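Decapping nuclease RAI1 (Candida albicans, PDB 5BUD) removes the NAD cap from the 5' end of RNAs, a metal-dependent hydrolysis, and binds RAT1 to stabilise it and stimulate its exoribonuclease activity. Local coordinates at residues E105-I110 and L132-D137; K109-P114 and K327-V332. All blocks are in the same frame, centred on the assembly; numbering follows the deposited sequence.

Contact 1: E105-I110 and L132-D137; sequences EIMTKI and LFIKSD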
ATOM      1  N   GLU A 105       1.836   3.033  -0.599  1.00 26.57           N
ATOM      2  CA  GLU A 105       2.651   2.101  -1.379  1.00 31.25           C
ATOM      3  C   GLU A 105       3.995   2.724  -1.732  1.00 29.18           C
ATOM      4  O   GLU A 105       5.018   2.040  -1.841  1.00 27.53           O
ATOM      5  CB  GLU A 105       1.938   1.652  -2.658  1.00 39.02           C
ATOM      6  CG  GLU A 105       2.568   0.416  -3.263  1.00 47.47           C
ATOM      7  CD  GLU A 105       2.448   0.314  -4.778  1.00 56.46           C
ATOM      8  OE1 GLU A 105       3.141  -0.560  -5.353  1.00 60.59           O
ATOM      9  OE2 GLU A 105       1.680   1.090  -5.388  1.00 61.88           O
ATOM     10  N   ILE A 106       3.995   4.037  -1.877  1.00 28.27           N
ATOM     11  CA  ILE A 106       5.204   4.754  -2.159  1.00 27.24           C
ATOM     12  C   ILE A 106       6.196   4.669  -0.983  1.00 25.21           C
ATOM     13  O   ILE A 106       7.352   4.347  -1.209  1.00 22.90           O
ATOM     14  CB  ILE A 106       4.900   6.203  -2.565  1.00 27.78           C
ATOM     15  CG1 ILE A 106       4.259   6.190  -3.965  1.00 28.22           C
ATOM     16  CG2 ILE A 106       6.179   7.001  -2.572  1.00 27.62           C
ATOM     17  CD1 ILE A 106       3.627   7.497  -4.369  1.00 32.17           C
ATOM     18  N   MET A 107       5.766   4.941   0.242  1.00 24.21           N
ATOM     19  CA  MET A 107       6.653   4.764   1.406  1.00 24.43           C
ATOM     20  C   MET A 107       7.017   3.322   1.706  1.00 24.69           C
ATOM     21  O   MET A 107       8.116   3.051   2.234  1.00 25.36           O
ATOM     22  CB  MET A 107       6.052   5.410   2.649  1.00 27.25           C
ATOM     23  CG  MET A 107       5.973   6.916   2.532  1.00 29.33           C
ATOM     24  SD  MET A 107       7.601   7.649   2.233  1.00 36.21           S
ATOM     25  CE  MET A 107       7.104   8.835   1.029  1.00 35.51           C
ATOM     26  N   THR A 108       6.112   2.393   1.412  1.00 22.75           N
ATOM     27  CA  THR A 108       6.428   0.968   1.531  1.00 24.60           C
ATOM     28  C   THR A 108       7.658   0.599   0.660  1.00 23.60           C
ATOM     29  O   THR A 108       8.512  -0.108   1.112  1.00 22.71           O
ATOM     30  CB  THR A 108       5.225   0.092   1.125  1.00 25.02           C
ATOM     31  OG1 THR A 108       4.113   0.399   1.974  1.00 23.59           O
ATOM     32  CG2 THR A 108       5.544  -1.411   1.238  1.00 26.58           C
ATOM     33  N   LYS A 109       7.718   1.077  -0.588  1.00 22.80           N
ATOM     34  CA  LYS A 109       8.878   0.859  -1.454  1.00 24.67           C
ATOM     35  C   LYS A 109      10.176   1.362  -0.834  1.00 24.07           C
ATOM     36  O   LYS A 109      11.181   0.674  -0.856  1.00 26.50           O
ATOM     37  CB  LYS A 109       8.658   1.513  -2.835  1.00 26.21           C
ATOM     38  CG  LYS A 109       7.627   0.776  -3.641  1.00 30.74           C
ATOM     39  CD  LYS A 109       7.287   1.512  -4.913  1.00 33.10           C
ATOM     40  CE  LYS A 109       6.373   0.662  -5.779  1.00 35.26           C
ATOM     41  NZ  LYS A 109       7.241  -0.235  -6.571  1.00 38.41           N
ATOM     42  N   ILE A 110      10.122   2.555  -0.269  1.00 23.88           N
ATOM     43  CA  ILE A 110      11.267   3.178   0.368  1.00 24.58           C
ATOM     44  C   ILE A 110      11.696   2.442   1.618  1.00 24.18           C
ATOM     45  O   ILE A 110      12.895   2.144   1.786  1.00 21.66           O
ATOM     46  CB  ILE A 110      10.982   4.655   0.670  1.00 24.61           C
ATOM     47  CG1 ILE A 110      10.787   5.406  -0.650  1.00 25.05           C
ATOM     48  CG2 ILE A 110      12.087   5.277   1.492  1.00 26.13           C
ATOM     49  CD1 ILE A 110      10.178   6.769  -0.460  1.00 25.14           C
ATOM     50  N   LEU A 132       4.995  18.790   0.403  1.00 26.42           N
ATOM     51  CA  LEU A 132       5.503  17.952  -0.672  1.00 24.13           C
ATOM     52  C   LEU A 132       4.485  16.906  -1.046  1.00 24.05           C
ATOM     53  O   LEU A 132       4.094  16.071  -0.226  1.00 25.51           O
ATOM     54  CB  LEU A 132       6.750  17.221  -0.232  1.00 24.32           C
ATOM     55  CG  LEU A 132       7.981  18.025   0.111  1.00 26.50           C
ATOM     56  CD1 LEU A 132       9.087  17.028   0.330  1.00 26.94           C
ATOM     57  CD2 LEU A 132       8.342  19.007  -0.983  1.00 26.43           C
ATOM     58  N   PHE A 133       4.041  16.968  -2.294  1.00 24.43           N
ATOM     59  CA  PHE A 133       3.146  16.018  -2.865  1.00 23.01           C
ATOM     60  C   PHE A 133       3.987  15.010  -3.668  1.00 24.39           C
ATOM     61  O   PHE A 133       4.765  15.405  -4.564  1.00 22.57           O
ATOM     62  CB  PHE A 133       2.114  16.742  -3.743  1.00 24.22           C
ATOM     63  CG  PHE A 133       1.180  17.602  -2.948  1.00 25.18           C
ATOM     64  CD1 PHE A 133       0.004  17.074  -2.430  1.00 24.81           C
ATOM     65  CD2 PHE A 133       1.511  18.926  -2.650  1.00 25.91           C
ATOM     66  CE1 PHE A 133      -0.851  17.859  -1.671  1.00 27.04           C
ATOM     67  CE2 PHE A 133       0.657  19.711  -1.882  1.00 25.33           C
ATOM     68  CZ  PHE A 133      -0.524  19.183  -1.398  1.00 26.00           C
ATOM     69  N   ILE A 134       3.856  13.721  -3.323  1.00 21.85           N
ATOM     70  CA  ILE A 134       4.704  12.698  -3.902  1.00 21.95           C
ATOM     71  C   ILE A 134       3.861  11.617  -4.574  1.00 22.05           C
ATOM     72  O   ILE A 134       2.941  11.070  -3.965  1.00 21.42           O
ATOM     73  CB  ILE A 134       5.687  12.108  -2.846  1.00 22.42           C
ATOM     74  CG1 ILE A 134       6.572  13.189  -2.231  1.00 22.95           C
ATOM     75  CG2 ILE A 134       6.616  11.086  -3.486  1.00 23.80           C
ATOM     76  CD1 ILE A 134       7.536  12.668  -1.160  1.00 22.82           C
ATOM     77  N   LYS A 135       4.144  11.363  -5.850  1.00 21.90           N
ATOM     78  CA  LYS A 135       3.464  10.352  -6.605  1.00 23.86           C
ATOM     79  C   LYS A 135       4.457   9.594  -7.429  1.00 23.62           C
ATOM     80  O   LYS A 135       5.617  10.009  -7.614  1.00 23.90           O
ATOM     81  CB  LYS A 135       2.367  10.942  -7.536  1.00 27.42           C
ATOM     82  CG  LYS A 135       2.866  11.437  -8.877  1.00 30.21           C
ATOM     83  CD  LYS A 135       1.759  12.049  -9.740  1.00 33.53           C
ATOM     84  CE  LYS A 135       0.797  11.024 -10.290  1.00 33.75           C
ATOM     85  NZ  LYS A 135       1.395  10.327 -11.435  1.00 34.61           N
ATOM     86  N   SER A 136       4.005   8.449  -7.899  1.00 22.85           N
ATOM     87  CA  SER A 136       4.850   7.593  -8.684  1.00 25.06           C
ATOM     88  C   SER A 136       4.857   8.070 -10.120  1.00 24.22           C
ATOM     89  O   SER A 136       3.888   8.698 -10.601  1.00 23.78           O
ATOM     90  CB  SER A 136       4.325   6.147  -8.625  1.00 26.52           C
ATOM     91  OG  SER A 136       5.230   5.281  -9.308  1.00 33.12           O
ATOM     92  N   ASP A 137       5.939   7.745 -10.804  1.00 25.20           N
ATOM     93  CA  ASP A 137       6.013   7.921 -12.229  1.00 26.80           C
ATOM     94  C   ASP A 137       5.180   6.840 -12.896  1.00 29.10           C
ATOM     95  O   ASP A 137       5.641   5.709 -13.126  1.00 33.07           O
ATOM     96  CB  ASP A 137       7.474   7.919 -12.670  1.00 27.05           C
ATOM     97  CG  ASP A 137       7.648   8.187 -14.156  1.00 28.23           C
ATOM     98  OD1 ASP A 137       6.746   7.909 -14.984  1.00 27.51           O
ATOM     99  OD2 ASP A 137       8.724   8.666 -14.486  1.00 30.16           O
TER
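Ile106 meets the strand through the end of its longer branch: CD1 rests on the backbone from Ile134 to Ser136, 3.6 Å from Lys135 CA and 3.7 Å from Ile134 O. With CG1 set anti to the carbonyl carbon (chi1 -71°) and chi2 extended, that branch reaches out from the helix, while the other branch, Ile106 CG2, lies 4.2 Å from CG2 of Ile134. Beta-branched isoleucines suit both sides, since each offers two arms to a buried interface. Met107 adds a looser touch, its flexible thioether carrying CE to 4.4 Å from Ile134 CD1. The contact is thus apolar, and the polar groups beside it are met by other partners. The side chain of Lys135 starts away from the helix; its NZ bonds Ser136 O at 3.1 Å and forms a salt bridge with Asp138, and Ser136 OG bonds Asp141. Ile134 O, although touched by the Ile106 methyl, accepts from Thr102 OG1. The axes of segments 105-110 and 132-136 cross at 78°, 9.3 Å apart at closest approach. Strand 100-103 pairs parallel with strand 131-136 and strand 121-128 antiparallel; Leu123 of the latter also touches Ile106, and Leu336 of helix 322-339 packs on Ile134.

Contact 2: K109-P114 and K327-V332; sequences KILSLP and KWYGAV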
ATOM      1  N   LYS A 109       7.718   1.077  -0.588  1.00 22.80           N
ATOM      2  CA  LYS A 109       8.878   0.859  -1.454  1.00 24.67           C
ATOM      3  C   LYS A 109      10.176   1.362  -0.834  1.00 24.07           C
ATOM      4  O   LYS A 109      11.181   0.674  -0.856  1.00 26.50           O
ATOM      5  CB  LYS A 109       8.658   1.513  -2.835  1.00 26.21           C
ATOM      6  CG  LYS A 109       7.627   0.776  -3.641  1.00 30.74           C
ATOM      7  CD  LYS A 109       7.287   1.512  -4.913  1.00 33.10           C
ATOM      8  CE  LYS A 109       6.373   0.662  -5.779  1.00 35.26           C
ATOM      9  NZ  LYS A 109       7.241  -0.235  -6.571  1.00 38.41           N
ATOM     10  N   ILE A 110      10.122   2.555  -0.269  1.00 23.88           N
ATOM     11  CA  ILE A 110      11.267   3.178   0.368  1.00 24.58           C
ATOM     12  C   ILE A 110      11.696   2.442   1.618  1.00 24.18           C
ATOM     13  O   ILE A 110      12.895   2.144   1.786  1.00 21.66           O
ATOM     14  CB  ILE A 110      10.982   4.655   0.670  1.00 24.61           C
ATOM     15  CG1 ILE A 110      10.787   5.406  -0.650  1.00 25.05           C
ATOM     16  CG2 ILE A 110      12.087   5.277   1.492  1.00 26.13           C
ATOM     17  CD1 ILE A 110      10.178   6.769  -0.460  1.00 25.14           C
ATOM     18  N   LEU A 111      10.731   2.109   2.477  1.00 23.40           N
ATOM     19  CA  LEU A 111      11.042   1.404   3.720  1.00 22.54           C
ATOM     20  C   LEU A 111      11.606   0.002   3.497  1.00 22.04           C
ATOM     21  O   LEU A 111      12.447  -0.455   4.268  1.00 24.81           O
ATOM     22  CB  LEU A 111       9.804   1.333   4.627  1.00 23.52           C
ATOM     23  CG  LEU A 111       9.843   0.502   5.931  1.00 23.60           C
ATOM     24  CD1 LEU A 111      10.918   0.932   6.930  1.00 25.46           C
ATOM     25  CD2 LEU A 111       8.494   0.540   6.632  1.00 23.38           C
ATOM     26  N   SER A 112      11.119  -0.702   2.496  1.00 21.46           N
ATOM     27  CA  SER A 112      11.567  -2.071   2.282  1.00 22.69           C
ATOM     28  C   SER A 112      12.810  -2.152   1.394  1.00 23.01           C
ATOM     29  O   SER A 112      13.342  -3.252   1.201  1.00 24.16           O
ATOM     30  CB  SER A 112      10.467  -2.909   1.653  1.00 21.66           C
ATOM     31  OG  SER A 112      10.114  -2.359   0.404  1.00 22.72           O
ATOM     32  N   LEU A 113      13.243  -1.003   0.876  1.00 21.26           N
ATOM     33  CA  LEU A 113      14.350  -0.923  -0.105  1.00 23.35           C
ATOM     34  C   LEU A 113      15.623  -1.671   0.338  1.00 23.75           C
ATOM     35  O   LEU A 113      16.204  -2.414  -0.457  1.00 24.83           O
ATOM     36  CB  LEU A 113      14.645   0.552  -0.450  1.00 22.48           C
ATOM     37  CG  LEU A 113      15.855   0.836  -1.379  1.00 23.42           C
ATOM     38  CD1 LEU A 113      15.577   2.045  -2.242  1.00 23.95           C
ATOM     39  CD2 LEU A 113      17.162   1.042  -0.616  1.00 23.97           C
ATOM     40  N   PRO A 114      16.012  -1.548   1.617  1.00 24.11           N
ATOM     41  CA  PRO A 114      17.274  -2.177   2.035  1.00 26.69           C
ATOM     42  C   PRO A 114      17.371  -3.690   1.856  1.00 29.47           C
ATOM     43  O   PRO A 114      18.499  -4.228   1.843  1.00 28.67           O
ATOM     44  CB  PRO A 114      17.358  -1.815   3.504  1.00 26.37           C
ATOM     45  CG  PRO A 114      16.647  -0.526   3.588  1.00 25.02           C
ATOM     46  CD  PRO A 114      15.464  -0.723   2.700  1.00 25.30           C
ATOM     47  N   LYS A 327      15.277   2.956  10.261  1.00 29.35           N
ATOM     48  CA  LYS A 327      16.307   4.003  10.281  1.00 28.27           C
ATOM     49  C   LYS A 327      16.674   4.529   8.890  1.00 27.16           C
ATOM     50  O   LYS A 327      16.954   5.719   8.740  1.00 26.50           O
ATOM     51  CB  LYS A 327      17.553   3.485  11.000  1.00 29.65           C
ATOM     52  CG  LYS A 327      17.282   3.225  12.471  1.00 31.00           C
ATOM     53  CD  LYS A 327      18.504   2.717  13.231  1.00 32.25           C
ATOM     54  CE  LYS A 327      18.160   2.574  14.703  1.00 35.36           C
ATOM     55  NZ  LYS A 327      19.325   2.175  15.542  1.00 39.51           N
ATOM     56  N   TRP A 328      16.668   3.655   7.880  1.00 24.90           N
ATOM     57  CA  TRP A 328      16.842   4.102   6.522  1.00 25.92           C
ATOM     58  C   TRP A 328      15.636   4.992   6.133  1.00 25.90           C
ATOM     59  O   TRP A 328      15.802   6.063   5.588  1.00 24.47           O
ATOM     60  CB  TRP A 328      16.972   2.889   5.577  1.00 25.67           C
ATOM     61  CG  TRP A 328      16.600   3.183   4.164  1.00 27.70           C
ATOM     62  CD1 TRP A 328      15.484   2.768   3.524  1.00 26.34           C
ATOM     63  CD2 TRP A 328      17.357   3.949   3.203  1.00 27.56           C
ATOM     64  NE1 TRP A 328      15.468   3.236   2.227  1.00 27.31           N
ATOM     65  CE2 TRP A 328      16.603   3.976   2.006  1.00 28.15           C
ATOM     66  CE3 TRP A 328      18.565   4.652   3.258  1.00 27.85           C
ATOM     67  CZ2 TRP A 328      17.041   4.643   0.847  1.00 28.23           C
ATOM     68  CZ3 TRP A 328      19.002   5.335   2.113  1.00 29.90           C
ATOM     69  CH2 TRP A 328      18.232   5.330   0.922  1.00 28.80           C
ATOM     70  N   TYR A 329      14.423   4.535   6.436  1.00 26.96           N
ATOM     71  CA  TYR A 329      13.194   5.288   6.079  1.00 26.67           C
ATOM     72  C   TYR A 329      13.251   6.662   6.746  1.00 26.57           C
ATOM     73  O   TYR A 329      13.028   7.678   6.082  1.00 26.69           O
ATOM     74  CB  TYR A 329      11.953   4.469   6.485  1.00 29.57           C
ATOM     75  CG  TYR A 329      10.623   5.183   6.551  1.00 30.34           C
ATOM     76  CD1 TYR A 329       9.964   5.600   5.399  1.00 33.11           C
ATOM     77  CD2 TYR A 329       9.980   5.366   7.772  1.00 31.84           C
ATOM     78  CE1 TYR A 329       8.719   6.226   5.483  1.00 35.31           C
ATOM     79  CE2 TYR A 329       8.749   5.978   7.855  1.00 32.72           C
ATOM     80  CZ  TYR A 329       8.125   6.413   6.715  1.00 33.82           C
ATOM     81  OH  TYR A 329       6.895   7.021   6.827  1.00 39.39           O
ATOM     82  N   GLY A 330      13.621   6.701   8.026  1.00 25.51           N
ATOM     83  CA  GLY A 330      13.751   7.962   8.749  1.00 26.03           C
ATOM     84  C   GLY A 330      14.787   8.925   8.167  1.00 26.78           C
ATOM     85  O   GLY A 330      14.563  10.135   8.135  1.00 30.28           O
ATOM     86  N   ALA A 331      15.901   8.383   7.682  1.00 27.64           N
ATOM     87  CA  ALA A 331      16.938   9.180   7.022  1.00 26.34           C
ATOM     88  C   ALA A 331      16.403   9.757   5.708  1.00 27.48           C
ATOM     89  O   ALA A 331      16.564  10.943   5.429  1.00 25.11           O
ATOM     90  CB  ALA A 331      18.153   8.320   6.772  1.00 27.46           C
ATOM     91  N   VAL A 332      15.725   8.919   4.925  1.00 25.77           N
ATOM     92  CA  VAL A 332      15.142   9.377   3.656  1.00 26.20           C
ATOM     93  C   VAL A 332      14.187  10.547   3.886  1.00 25.19           C
ATOM     94  O   VAL A 332      14.326  11.572   3.245  1.00 28.13           O
ATOM     95  CB  VAL A 332      14.388   8.257   2.909  1.00 24.06           C
ATOM     96  CG1 VAL A 332      13.582   8.815   1.730  1.00 24.44           C
ATOM     97  CG2 VAL A 332      15.358   7.207   2.410  1.00 25.32           C
TER
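The carbonyl oxygen of Ile110 is approached by two N-H groups near the end of helix 104-112. Trp328 NE1 lies 2.8 Å from Ile110 O, but the N-H points well off the line, at 130°, and the bond is weak despite its short length; Leu113 N of the same segment supplies the second bond, at 3.3 Å. The oxygen sits at the edge of the indole, in its plane. Tryptophan suits this place because it couples one N-H to a broad apolar surface, which the rest of the turn uses. Pro114 brings CG to 3.5 Å from Trp328 CD1, beside the five-membered ring, and Leu113 CD2 comes 3.9 Å from Trp328 CZ2 of the six-membered ring, both obliquely. With CG anti to the backbone N (chi1 156°), the indole extends from its helix toward this turn. A compact proline ring can lie close against it, and the branched end of Leu113 packs beside it.

Next along the interface, Ile110 CG2 lies 3.8 Å from Val332 CG1 and nearly as close to CG2, a methyl set against the fork of a valine one helical turn after Trp328. Leu111 CD1 reaches Tyr329 CB at 3.7 Å, so the leucine meets the root of the tyrosine. Phe360 stacks edge-to-face with Trp328, while Cys270 of helix 255-275 touches Leu111.

The chemistry implies a join made chiefly by apolar packing. Its one cross-segment hydrogen bond gives a buried indole N-H an acceptor, and gives a carbonyl near the helix end a second donor, but its bent geometry marks it as weak, and most of the contact is side chain against side chain.

Contacts 1 and 2 use overlapping parts of helix 104-112, contact 2 running on into the 3-10 segment 113-114; they share Lys109 and Ile110, with centres 12 Å apart. Along the chain the helix comes first, strand 131-136 soon after, and helix 322-339 some two hundred residues later. The helix therefore joins a nearby strand to a distant part of the sequence within the PD-(D/E)XK nuclease region. Met107 SD, 3.7 Å from Tyr329 CE1, bridges the two contacts directly. Helix 255-275 also packs against helix 104-112 and carries Gln271, a probable substrate-binding residue; Thr108 touches it. Both contacts are thus buried core packing close to the RNA-binding region, without touching the bound RNA themselves.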